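Local coordinates for cytochrome P450 (Zobellia galactanivorans, PDB 6G5O), which is a cytochrome P450, a haem-thiolate protein of mainly helical fold, and binds protoporphyrin IX containing iron, at residues 103-107 with 338-343; 128-133 with 146-150; 243-247 with 344-348. One frame throughout, in Å; residues are numbered along the deposited sequence.

In the fold
Helix 333-350 links two of the three sites: its middle packs on helix 97-117 in contact 1 and its C-terminal part on helix 240-248 in contact 3, with the contact centres about 12 Å apart. Contact 2, between helices 122-139 and 145-152, is nested within the loop that contact 1 closes. It adjoins contact 1, where Q106 NE2 probably hydrogen-bonds to R133 O at 3.2 Å and I339 CG2 lies 3.8 Å from L130 CD2. Contacts 2 and 3 do not touch, their nearest atoms being about 8 Å apart. The side chains of I339, W149 and L344 lie about 6, 10 and 12 Å from the haem, respectively.

Contact 1: residues 103-107 with 338-343; sequences LTAQI and QILKIL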
ATOM      1  N   LEU A 103      10.705  16.259  -0.373  1.00 25.41           N
ATOM      2  CA  LEU A 103       9.724  15.514  -1.132  1.00 25.18           C
ATOM      3  C   LEU A 103       8.902  16.456  -2.068  1.00 25.21           C
ATOM      4  O   LEU A 103       8.541  16.085  -3.161  1.00 24.44           O
ATOM      5  CB  LEU A 103       8.832  14.763  -0.169  1.00 25.57           C
ATOM      6  CG  LEU A 103       7.724  13.894  -0.710  1.00 26.84           C
ATOM      7  CD1 LEU A 103       8.304  12.833  -1.649  1.00 31.46           C
ATOM      8  CD2 LEU A 103       6.932  13.265   0.431  1.00 26.62           C
ATOM      9  N   THR A 104       8.605  17.643  -1.605  1.00 25.72           N
ATOM     10  CA  THR A 104       7.961  18.655  -2.449  1.00 29.28           C
ATOM     11  C   THR A 104       8.848  18.973  -3.639  1.00 30.93           C
ATOM     12  O   THR A 104       8.378  18.949  -4.774  1.00 31.14           O
ATOM     13  CB  THR A 104       7.617  19.924  -1.652  1.00 27.83           C
ATOM     14  OG1 THR A 104       6.760  19.546  -0.562  1.00 28.94           O
ATOM     15  CG2 THR A 104       6.904  20.973  -2.542  1.00 25.49           C
ATOM     16  N   ALA A 105      10.143  19.173  -3.373  1.00 32.64           N
ATOM     17  CA  ALA A 105      11.120  19.419  -4.448  1.00 34.24           C
ATOM     18  C   ALA A 105      11.207  18.266  -5.469  1.00 33.38           C
ATOM     19  O   ALA A 105      11.155  18.519  -6.670  1.00 34.21           O
ATOM     20  CB  ALA A 105      12.487  19.750  -3.872  1.00 33.45           C
ATOM     21  N   GLN A 106      11.252  17.013  -5.006  1.00 30.89           N
ATOM     22  CA  GLN A 106      11.224  15.849  -5.930  1.00 28.11           C
ATOM     23  C   GLN A 106       9.970  15.820  -6.785  1.00 29.88           C
ATOM     24  O   GLN A 106      10.023  15.483  -7.972  1.00 28.11           O
ATOM     25  CB  GLN A 106      11.339  14.478  -5.204  1.00 24.71           C
ATOM     26  CG  GLN A 106      12.614  14.214  -4.385  1.00 23.05           C
ATOM     27  CD  GLN A 106      12.557  12.849  -3.680  1.00 24.18           C
ATOM     28  OE1 GLN A 106      11.552  12.154  -3.753  1.00 24.79           O
ATOM     29  NE2 GLN A 106      13.653  12.435  -3.078  1.00 21.99           N
ATOM     30  N   ILE A 107       8.826  16.117  -6.178  1.00 30.70           N
ATOM     31  CA  ILE A 107       7.578  15.905  -6.877  1.00 30.57           C
ATOM     32  C   ILE A 107       7.332  17.092  -7.860  1.00 32.18           C
ATOM     33  O   ILE A 107       6.838  16.908  -8.984  1.00 32.53           O
ATOM     34  CB  ILE A 107       6.430  15.672  -5.888  1.00 29.51           C
ATOM     35  CG1 ILE A 107       6.544  14.261  -5.291  1.00 28.94           C
ATOM     36  CG2 ILE A 107       5.056  15.840  -6.558  1.00 29.20           C
ATOM     37  CD1 ILE A 107       5.477  13.933  -4.275  1.00 26.47           C
ATOM     38  N   GLN A 338       1.806  11.668   2.700  1.00 24.94           N
ATOM     39  CA  GLN A 338       2.541  12.854   2.304  1.00 25.92           C
ATOM     40  C   GLN A 338       2.807  12.879   0.799  1.00 28.01           C
ATOM     41  O   GLN A 338       2.727  13.959   0.142  1.00 23.14           O
ATOM     42  CB  GLN A 338       3.844  12.980   3.041  1.00 26.11           C
ATOM     43  CG  GLN A 338       3.820  13.094   4.548  1.00 27.85           C
ATOM     44  CD  GLN A 338       2.586  13.717   5.116  1.00 30.49           C
ATOM     45  OE1 GLN A 338       2.226  14.830   4.767  1.00 29.83           O
ATOM     46  NE2 GLN A 338       1.925  12.982   6.035  1.00 35.55           N
ATOM     47  N   ILE A 339       3.125  11.706   0.250  1.00 25.43           N
ATOM     48  CA  ILE A 339       3.320  11.594  -1.189  1.00 25.98           C
ATOM     49  C   ILE A 339       2.078  12.111  -1.906  1.00 27.01           C
ATOM     50  O   ILE A 339       2.159  12.951  -2.785  1.00 27.21           O
ATOM     51  CB  ILE A 339       3.545  10.125  -1.618  1.00 23.84           C
ATOM     52  CG1 ILE A 339       5.015   9.739  -1.398  1.00 23.53           C
ATOM     53  CG2 ILE A 339       3.222   9.930  -3.080  1.00 25.03           C
ATOM     54  CD1 ILE A 339       5.290   8.270  -1.557  1.00 23.04           C
ATOM     55  N   LEU A 340       0.932  11.581  -1.515  1.00 27.60           N
ATOM     56  CA  LEU A 340      -0.308  11.880  -2.182  1.00 28.72           C
ATOM     57  C   LEU A 340      -0.844  13.298  -1.939  1.00 27.87           C
ATOM     58  O   LEU A 340      -1.393  13.888  -2.899  1.00 23.95           O
ATOM     59  CB  LEU A 340      -1.349  10.817  -1.814  1.00 31.93           C
ATOM     60  CG  LEU A 340      -1.021   9.421  -2.315  1.00 31.18           C
ATOM     61  CD1 LEU A 340      -1.947   8.390  -1.705  1.00 33.77           C
ATOM     62  CD2 LEU A 340      -1.108   9.365  -3.849  1.00 34.77           C
ATOM     63  N   LYS A 341      -0.682  13.851  -0.714  1.00 25.49           N
ATOM     64  CA  LYS A 341      -1.113  15.246  -0.451  1.00 26.15           C
ATOM     65  C   LYS A 341      -0.302  16.204  -1.337  1.00 29.25           C
ATOM     66  O   LYS A 341      -0.885  17.125  -1.994  1.00 29.14           O
ATOM     67  CB  LYS A 341      -1.048  15.668   1.028  1.00 22.74           C
ATOM     68  N   ILE A 342       1.021  15.988  -1.365  1.00 29.09           N
ATOM     69  CA  ILE A 342       1.934  16.807  -2.162  1.00 30.18           C
ATOM     70  C   ILE A 342       1.733  16.643  -3.675  1.00 29.66           C
ATOM     71  O   ILE A 342       1.716  17.634  -4.397  1.00 26.98           O
ATOM     72  CB  ILE A 342       3.406  16.562  -1.791  1.00 32.55           C
ATOM     73  CG1 ILE A 342       3.653  17.024  -0.351  1.00 31.97           C
ATOM     74  CG2 ILE A 342       4.368  17.332  -2.723  1.00 34.22           C
ATOM     75  CD1 ILE A 342       5.001  16.556   0.173  1.00 33.35           C
ATOM     76  N   LEU A 343       1.559  15.407  -4.136  1.00 26.48           N
ATOM     77  CA  LEU A 343       1.236  15.180  -5.536  1.00 29.04           C
ATOM     78  C   LEU A 343      -0.042  15.909  -5.964  1.00 31.45           C
ATOM     79  O   LEU A 343      -0.034  16.652  -6.963  1.00 31.39           O
ATOM     80  CB  LEU A 343       1.110  13.709  -5.845  1.00 28.04           C
ATOM     81  CG  LEU A 343       0.736  13.394  -7.282  1.00 31.69           C
ATOM     82  CD1 LEU A 343       1.799  13.849  -8.279  1.00 29.93           C
ATOM     83  CD2 LEU A 343       0.455  11.909  -7.424  1.00 35.11           C
TER
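The amide of Q338, the one flat side-chain group among the touching residues, turns neither face nor edge to 103-107: the chain bends at chi2 and carries NE2 back to T334 O. What meets L103 is the aliphatic root, with Q338 CB 4.1 Å from L103 CD2. Beside it I342 pushes its branches between three residues of the facing helix. I342 CD1 reaches L103 CD2 at 3.8 Å and also abuts T104 OG1 at 3.5 Å, a van der Waals contact only; the hydroxyl's hydrogen bond goes to Q100 O of its own helix. The other branch, I342 CG2, settles against the backbone at T104 CA, 3.8 Å away, and meets I107 CD1 at 3.9 Å.

By their place in the chain these correspond to helices D and L of the P450 fold, members of its conserved four-helix core; here the short axes pass 9.9 Å apart at a crossing angle of -55°. Helices 122-139 and 223-238 complete the core, the former touching L103 and the latter I339 and L343.

Further along, I107 sets both branches on the second helix. With I107 CG1 anti to the carbonyl carbon (chi1 -74°) and the chain extended beyond it, I107 CD1 lies 3.8 Å from I339 O, while I107 CG2 rests 4.0 Å from L343 CA.

Contact 2: residues 128-133 with 146-150; sequences LRLQSR and SETWI
S132 and S146 bring two helices close together, their CA atoms 5.1 Å apart. Helices 122-139 and 145-152, probably E and F of the P450 fold, are consecutive, roughly antiparallel helices joined by a short loop, their axes inclined at 138° to each other.

Packing is tightest around S132. Its CB and OG lie against I150 CG1, the hydroxyl oxygen 3.6 Å from that carbon, while its carbonyl oxygen comes within 3.6 Å of S146 CB. The same S132 O sits in the plane of the W149 ring, at the edge, 3.4 Å from CE3; the contact is with the C-H edge at CE3 and CZ3. NE1 of W149 is hydrogen-bonded to Y175 OH, and the ring also meets F218 edge-to-face. L128 CD2 packs on I150 O and, more distantly, on I150 CG2.

The rim of the contact, where the arginines and E147 gather, is looser and polar. R129, bent at chi2, lays one face of its guanidinium over I150 CG2, which is 3.5 Å from NH1 and offset toward the rim. R133 runs extended from CG to NE and lends its own guanidinium face to R129 CG. One water bridges the helices here: it accepts from R133 NE at 2.8 Å and donates to S146 OG and to OE2 of the exposed E147. Arginine and glutamate are thus joined through water, with R133 NH2 and E147 OE2 still 4.7 Å apart. The S146 hydroxyl is also tied to F143 O.

Back in the tight part, S132 OG stands anti to its carbonyl carbon (chi1 -65°) and donates to L128 O at 2.9 Å, approaching from the face of that carbonyl opposite S132 N.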
ATOM      1  N   LEU A 128       6.668   5.030 -10.835  1.00 30.84           N
ATOM      2  CA  LEU A 128       7.860   4.291 -10.393  1.00 34.54           C
ATOM      3  C   LEU A 128       9.031   5.207 -10.012  1.00 36.70           C
ATOM      4  O   LEU A 128       9.737   4.958  -9.030  1.00 39.80           O
ATOM      5  CB  LEU A 128       8.301   3.316 -11.475  1.00 34.91           C
ATOM      6  CG  LEU A 128       9.626   2.583 -11.279  1.00 37.25           C
ATOM      7  CD1 LEU A 128       9.623   1.659 -10.057  1.00 38.30           C
ATOM      8  CD2 LEU A 128       9.947   1.758 -12.522  1.00 36.59           C
ATOM      9  N   ARG A 129       9.229   6.273 -10.774  1.00 35.51           N
ATOM     10  CA  ARG A 129      10.264   7.263 -10.455  1.00 35.51           C
ATOM     11  C   ARG A 129       9.959   8.034  -9.152  1.00 34.34           C
ATOM     12  O   ARG A 129      10.848   8.254  -8.338  1.00 30.67           O
ATOM     13  CB  ARG A 129      10.413   8.305 -11.575  1.00 42.20           C
ATOM     14  CG  ARG A 129      11.527   8.091 -12.613  1.00 48.64           C
ATOM     15  CD  ARG A 129      11.112   7.127 -13.697  1.00 50.29           C
ATOM     16  NE  ARG A 129      12.058   7.014 -14.795  1.00 52.63           N
ATOM     17  CZ  ARG A 129      12.257   5.903 -15.522  1.00 60.13           C
ATOM     18  NH1 ARG A 129      11.586   4.768 -15.283  1.00 59.28           N
ATOM     19  NH2 ARG A 129      13.146   5.915 -16.520  1.00 67.03           N
ATOM     20  N   LEU A 130       8.739   8.552  -9.023  1.00 29.57           N
ATOM     21  CA  LEU A 130       8.346   9.248  -7.818  1.00 29.76           C
ATOM     22  C   LEU A 130       8.478   8.306  -6.575  1.00 26.35           C
ATOM     23  O   LEU A 130       9.053   8.690  -5.579  1.00 27.49           O
ATOM     24  CB  LEU A 130       6.924   9.764  -7.991  1.00 29.68           C
ATOM     25  CG  LEU A 130       6.289  10.685  -6.956  1.00 30.24           C
ATOM     26  CD1 LEU A 130       4.950  11.190  -7.481  1.00 31.16           C
ATOM     27  CD2 LEU A 130       6.070   9.949  -5.649  1.00 32.59           C
ATOM     28  N   GLN A 131       7.989   7.087  -6.671  1.00 23.98           N
ATOM     29  CA  GLN A 131       8.008   6.121  -5.559  1.00 27.15           C
ATOM     30  C   GLN A 131       9.432   5.784  -5.092  1.00 27.84           C
ATOM     31  O   GLN A 131       9.739   5.887  -3.894  1.00 26.58           O
ATOM     32  CB  GLN A 131       7.239   4.845  -5.942  1.00 26.58           C
ATOM     33  CG  GLN A 131       7.188   3.739  -4.866  1.00 27.15           C
ATOM     34  CD  GLN A 131       8.339   2.734  -4.969  1.00 26.98           C
ATOM     35  OE1 GLN A 131       8.767   2.428  -6.055  1.00 26.23           O
ATOM     36  NE2 GLN A 131       8.808   2.201  -3.830  1.00 27.04           N
ATOM     37  N   SER A 132      10.305   5.454  -6.052  1.00 30.25           N
ATOM     38  CA  SER A 132      11.718   5.157  -5.794  1.00 27.17           C
ATOM     39  C   SER A 132      12.474   6.349  -5.208  1.00 28.52           C
ATOM     40  O   SER A 132      13.326   6.196  -4.289  1.00 25.97           O
ATOM     41  CB  SER A 132      12.391   4.761  -7.109  1.00 27.26           C
ATOM     42  OG  SER A 132      11.846   3.549  -7.595  1.00 28.60           O
ATOM     43  N   ARG A 133      12.228   7.542  -5.753  1.00 23.96           N
ATOM     44  CA  ARG A 133      12.898   8.690  -5.191  1.00 25.44           C
ATOM     45  C   ARG A 133      12.392   8.988  -3.770  1.00 24.76           C
ATOM     46  O   ARG A 133      13.182   9.289  -2.863  1.00 24.23           O
ATOM     47  CB  ARG A 133      12.764   9.899  -6.107  1.00 27.53           C
ATOM     48  CG  ARG A 133      13.551   9.720  -7.384  1.00 29.75           C
ATOM     49  CD  ARG A 133      13.296  10.831  -8.384  1.00 30.45           C
ATOM     50  NE  ARG A 133      13.859  10.448  -9.680  1.00 33.44           N
ATOM     51  CZ  ARG A 133      13.605  11.077 -10.835  1.00 39.90           C
ATOM     52  NH1 ARG A 133      12.802  12.169 -10.882  1.00 35.04           N
ATOM     53  NH2 ARG A 133      14.147  10.603 -11.953  1.00 40.43           N
ATOM     54  N   SER A 146      17.995   5.295  -5.790  1.00 33.29           N
ATOM     55  CA  SER A 146      16.728   5.195  -6.526  1.00 31.31           C
ATOM     56  C   SER A 146      16.863   4.610  -7.932  1.00 33.88           C
ATOM     57  O   SER A 146      15.909   3.965  -8.433  1.00 33.76           O
ATOM     58  CB  SER A 146      16.065   6.567  -6.644  1.00 30.57           C
ATOM     59  OG  SER A 146      16.834   7.451  -7.422  1.00 31.54           O
ATOM     60  N   GLU A 147      18.031   4.827  -8.567  1.00 35.77           N
ATOM     61  CA  GLU A 147      18.309   4.278  -9.922  1.00 34.40           C
ATOM     62  C   GLU A 147      18.342   2.752  -9.912  1.00 30.59           C
ATOM     63  O   GLU A 147      17.831   2.078 -10.811  1.00 28.70           O
ATOM     64  CB  GLU A 147      19.618   4.838 -10.511  1.00 37.69           C
ATOM     65  CG  GLU A 147      19.549   6.288 -10.952  1.00 44.33           C
ATOM     66  CD  GLU A 147      18.415   6.590 -11.961  1.00 48.69           C
ATOM     67  OE1 GLU A 147      18.026   5.714 -12.781  1.00 52.69           O
ATOM     68  OE2 GLU A 147      17.899   7.721 -11.907  1.00 50.72           O
ATOM     69  N   THR A 148      18.910   2.188  -8.865  1.00 30.53           N
ATOM     70  CA  THR A 148      18.854   0.755  -8.700  1.00 29.52           C
ATOM     71  C   THR A 148      17.423   0.268  -8.656  1.00 29.36           C
ATOM     72  O   THR A 148      17.043  -0.692  -9.366  1.00 31.54           O
ATOM     73  CB  THR A 148      19.599   0.336  -7.428  1.00 29.88           C
ATOM     74  OG1 THR A 148      20.944   0.839  -7.506  1.00 29.11           O
ATOM     75  CG2 THR A 148      19.571  -1.181  -7.259  1.00 27.97           C
ATOM     76  N   TRP A 149      16.610   0.919  -7.826  1.00 31.15           N
ATOM     77  CA  TRP A 149      15.218   0.488  -7.640  1.00 32.98           C
ATOM     78  C   TRP A 149      14.402   0.696  -8.919  1.00 30.31           C
ATOM     79  O   TRP A 149      13.599  -0.145  -9.296  1.00 32.19           O
ATOM     80  CB  TRP A 149      14.594   1.196  -6.424  1.00 31.07           C
ATOM     81  CG  TRP A 149      15.439   1.045  -5.199  1.00 31.23           C
ATOM     82  CD1 TRP A 149      16.272   0.009  -4.909  1.00 33.28           C
ATOM     83  CD2 TRP A 149      15.571   1.974  -4.122  1.00 30.47           C
ATOM     84  NE1 TRP A 149      16.925   0.243  -3.730  1.00 32.78           N
ATOM     85  CE2 TRP A 149      16.492   1.431  -3.215  1.00 31.57           C
ATOM     86  CE3 TRP A 149      14.990   3.217  -3.840  1.00 30.50           C
ATOM     87  CZ2 TRP A 149      16.848   2.071  -2.041  1.00 33.03           C
ATOM     88  CZ3 TRP A 149      15.317   3.845  -2.678  1.00 29.61           C
ATOM     89  CH2 TRP A 149      16.255   3.282  -1.789  1.00 33.43           C
ATOM     90  N   ILE A 150      14.624   1.794  -9.591  1.00 31.50           N
ATOM     91  CA  ILE A 150      13.961   2.006 -10.883  1.00 34.75           C
ATOM     92  C   ILE A 150      14.313   0.932 -11.937  1.00 35.42           C
ATOM     93  O   ILE A 150      13.432   0.462 -12.653  1.00 30.07           O
ATOM     94  CB  ILE A 150      14.280   3.396 -11.430  1.00 35.64           C
ATOM     95  CG1 ILE A 150      13.620   4.450 -10.546  1.00 35.94           C
ATOM     96  CG2 ILE A 150      13.775   3.526 -12.865  1.00 35.85           C
ATOM     97  CD1 ILE A 150      14.234   5.827 -10.676  1.00 37.91           C
TER
HETATM   98  O   HOH W   1      16.021   8.712  -9.768  1.00 34.93           O

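Contact 3: residues 243-247 with 344-348; sequences LERLR and LQTLA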
ATOM      1  N   LEU A 243     -10.101  18.727  -9.982  1.00 39.57           N
ATOM      2  CA  LEU A 243      -8.818  19.384 -10.103  1.00 42.56           C
ATOM      3  C   LEU A 243      -8.930  20.865  -9.665  1.00 41.84           C
ATOM      4  O   LEU A 243      -8.086  21.364  -8.893  1.00 40.38           O
ATOM      5  CB  LEU A 243      -8.284  19.244 -11.548  1.00 44.51           C
ATOM      6  CG  LEU A 243      -6.922  19.915 -11.819  1.00 49.90           C
ATOM      7  CD1 LEU A 243      -5.833  19.210 -11.007  1.00 53.26           C
ATOM      8  CD2 LEU A 243      -6.592  19.900 -13.307  1.00 46.64           C
ATOM      9  N   GLU A 244      -9.989  21.539 -10.132  1.00 40.44           N
ATOM     10  CA  GLU A 244     -10.258  22.956  -9.775  1.00 40.67           C
ATOM     11  C   GLU A 244     -10.580  23.089  -8.270  1.00 36.47           C
ATOM     12  O   GLU A 244     -10.091  23.994  -7.606  1.00 32.94           O
ATOM     13  CB  GLU A 244     -11.395  23.550 -10.673  1.00 42.39           C
ATOM     14  CG  GLU A 244     -11.337  25.062 -10.887  1.00 44.18           C
ATOM     15  N   ARG A 245     -11.388  22.186  -7.713  1.00 35.61           N
ATOM     16  CA  ARG A 245     -11.660  22.218  -6.267  1.00 36.41           C
ATOM     17  C   ARG A 245     -10.388  22.142  -5.422  1.00 38.70           C
ATOM     18  O   ARG A 245     -10.243  22.904  -4.459  1.00 38.89           O
ATOM     19  CB  ARG A 245     -12.630  21.125  -5.845  1.00 39.19           C
ATOM     20  CG  ARG A 245     -14.089  21.445  -6.134  1.00 39.80           C
ATOM     21  CD  ARG A 245     -14.998  20.599  -5.255  1.00 38.29           C
ATOM     22  NE  ARG A 245     -14.963  21.058  -3.871  1.00 41.95           N
ATOM     23  CZ  ARG A 245     -15.466  20.387  -2.820  1.00 41.98           C
ATOM     24  NH1 ARG A 245     -16.012  19.193  -2.988  1.00 38.99           N
ATOM     25  NH2 ARG A 245     -15.388  20.892  -1.581  1.00 38.15           N
ATOM     26  N   LEU A 246      -9.441  21.279  -5.808  1.00 38.22           N
ATOM     27  CA  LEU A 246      -8.157  21.181  -5.080  1.00 34.58           C
ATOM     28  C   LEU A 246      -7.294  22.422  -5.255  1.00 36.63           C
ATOM     29  O   LEU A 246      -6.571  22.826  -4.316  1.00 33.41           O
ATOM     30  CB  LEU A 246      -7.370  19.978  -5.542  1.00 35.84           C
ATOM     31  CG  LEU A 246      -7.954  18.631  -5.146  1.00 35.83           C
ATOM     32  CD1 LEU A 246      -7.361  17.566  -6.052  1.00 39.36           C
ATOM     33  CD2 LEU A 246      -7.725  18.306  -3.680  1.00 35.24           C
ATOM     34  N   ARG A 247      -7.352  23.052  -6.436  1.00 37.77           N
ATOM     35  CA  ARG A 247      -6.625  24.318  -6.610  1.00 43.01           C
ATOM     36  C   ARG A 247      -7.186  25.409  -5.679  1.00 42.99           C
ATOM     37  O   ARG A 247      -6.417  26.071  -4.989  1.00 45.82           O
ATOM     38  CB  ARG A 247      -6.606  24.765  -8.079  1.00 49.16           C
ATOM     39  CG  ARG A 247      -5.964  26.134  -8.331  1.00 56.57           C
ATOM     40  CD  ARG A 247      -5.719  26.415  -9.823  1.00 61.49           C
ATOM     41  NE  ARG A 247      -6.920  26.200 -10.637  1.00 64.31           N
ATOM     42  CZ  ARG A 247      -7.888  27.098 -10.821  1.00 65.57           C
ATOM     43  NH1 ARG A 247      -7.804  28.301 -10.243  1.00 56.10           N
ATOM     44  NH2 ARG A 247      -8.953  26.781 -11.570  1.00 64.19           N
ATOM     45  N   LEU A 344      -1.126  15.709  -5.210  1.00 33.47           N
ATOM     46  CA  LEU A 344      -2.406  16.343  -5.595  1.00 34.00           C
ATOM     47  C   LEU A 344      -2.307  17.880  -5.698  1.00 34.75           C
ATOM     48  O   LEU A 344      -2.861  18.466  -6.616  1.00 35.66           O
ATOM     49  CB  LEU A 344      -3.550  15.964  -4.678  1.00 32.90           C
ATOM     50  CG  LEU A 344      -4.099  14.521  -4.684  1.00 33.62           C
ATOM     51  CD1 LEU A 344      -5.270  14.434  -3.707  1.00 32.43           C
ATOM     52  CD2 LEU A 344      -4.527  14.075  -6.055  1.00 35.45           C
ATOM     53  N   GLN A 345      -1.612  18.497  -4.751  1.00 36.62           N
ATOM     54  CA  GLN A 345      -1.428  19.936  -4.697  1.00 36.81           C
ATOM     55  C   GLN A 345      -0.488  20.402  -5.815  1.00 40.81           C
ATOM     56  O   GLN A 345      -0.780  21.402  -6.457  1.00 37.53           O
ATOM     57  CB  GLN A 345      -0.955  20.423  -3.297  1.00 34.31           C
ATOM     58  CG  GLN A 345      -2.062  20.831  -2.325  1.00 33.43           C
ATOM     59  CD  GLN A 345      -3.167  21.665  -3.015  1.00 36.59           C
ATOM     60  OE1 GLN A 345      -2.864  22.719  -3.577  1.00 32.69           O
ATOM     61  NE2 GLN A 345      -4.437  21.152  -3.031  1.00 32.26           N
ATOM     62  N   THR A 346       0.595  19.661  -6.079  1.00 41.78           N
ATOM     63  CA  THR A 346       1.492  20.024  -7.159  1.00 38.96           C
ATOM     64  C   THR A 346       0.777  19.981  -8.521  1.00 39.04           C
ATOM     65  O   THR A 346       0.921  20.903  -9.309  1.00 34.06           O
ATOM     66  CB  THR A 346       2.746  19.151  -7.155  1.00 37.20           C
ATOM     67  OG1 THR A 346       3.357  19.249  -5.870  1.00 37.34           O
ATOM     68  CG2 THR A 346       3.763  19.599  -8.238  1.00 33.31           C
ATOM     69  N   LEU A 347       0.004  18.927  -8.778  1.00 39.85           N
ATOM     70  CA  LEU A 347      -0.781  18.847 -10.007  1.00 40.48           C
ATOM     71  C   LEU A 347      -1.826  19.977 -10.115  1.00 44.49           C
ATOM     72  O   LEU A 347      -2.046  20.534 -11.191  1.00 42.80           O
ATOM     73  CB  LEU A 347      -1.474  17.506 -10.120  1.00 41.04           C
ATOM     74  CG  LEU A 347      -0.583  16.257 -10.235  1.00 43.65           C
ATOM     75  CD1 LEU A 347      -1.420  14.996 -10.097  1.00 42.27           C
ATOM     76  CD2 LEU A 347       0.160  16.252 -11.565  1.00 44.34           C
ATOM     77  N   ALA A 348      -2.483  20.311  -9.010  1.00 42.48           N
ATOM     78  CA  ALA A 348      -3.495  21.358  -9.030  1.00 44.84           C
ATOM     79  C   ALA A 348      -2.917  22.762  -9.297  1.00 45.14           C
ATOM     80  O   ALA A 348      -3.596  23.614  -9.870  1.00 39.15           O
ATOM     81  CB  ALA A 348      -4.282  21.349  -7.729  1.00 42.85           C
TER
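A single hydrogen bond joins the two segments: Q345 NE2 donates to L246 O at 3.0 Å, nearly straight at the hydrogen (172°). The acceptor lies in the plane of the glutamine amide, whereas the donor stands above the plane of the L246 carbonyl and so does not follow a lone pair. Although CB of Q345 points away from 243-247, a bend at chi2 (-43°) swings the amide back to this bond. The same NE2 is bonded to T253 OG1, so the amide ties the end of helix 240-248 to the start of helix 253-264.

Apolar contacts centre on A348, whose small side chain lets the helices approach closely. Its CB meets L246 CB at 4.0 Å and also fits against the backbone of R247. One turn earlier, L243 CD1 rests 3.7 Å from A348 CA. L246 CD1 also reaches L344 CB, more loosely; L236 of helix 223-238 touches both leucines.

R247 contributes its aliphatic part: the chain passes along the carbonyl of A348, with R247 CD 3.5 Å from A348 O. That oxygen also lies at the edge of the guanidinium, near its plane, without a hydrogen bond between them.

Such a nearly perpendicular crossing, -101° with axes 8.9 Å apart, places what is by its order the short helix J across the C-terminal half of the probable helix L, as in the P450 fold.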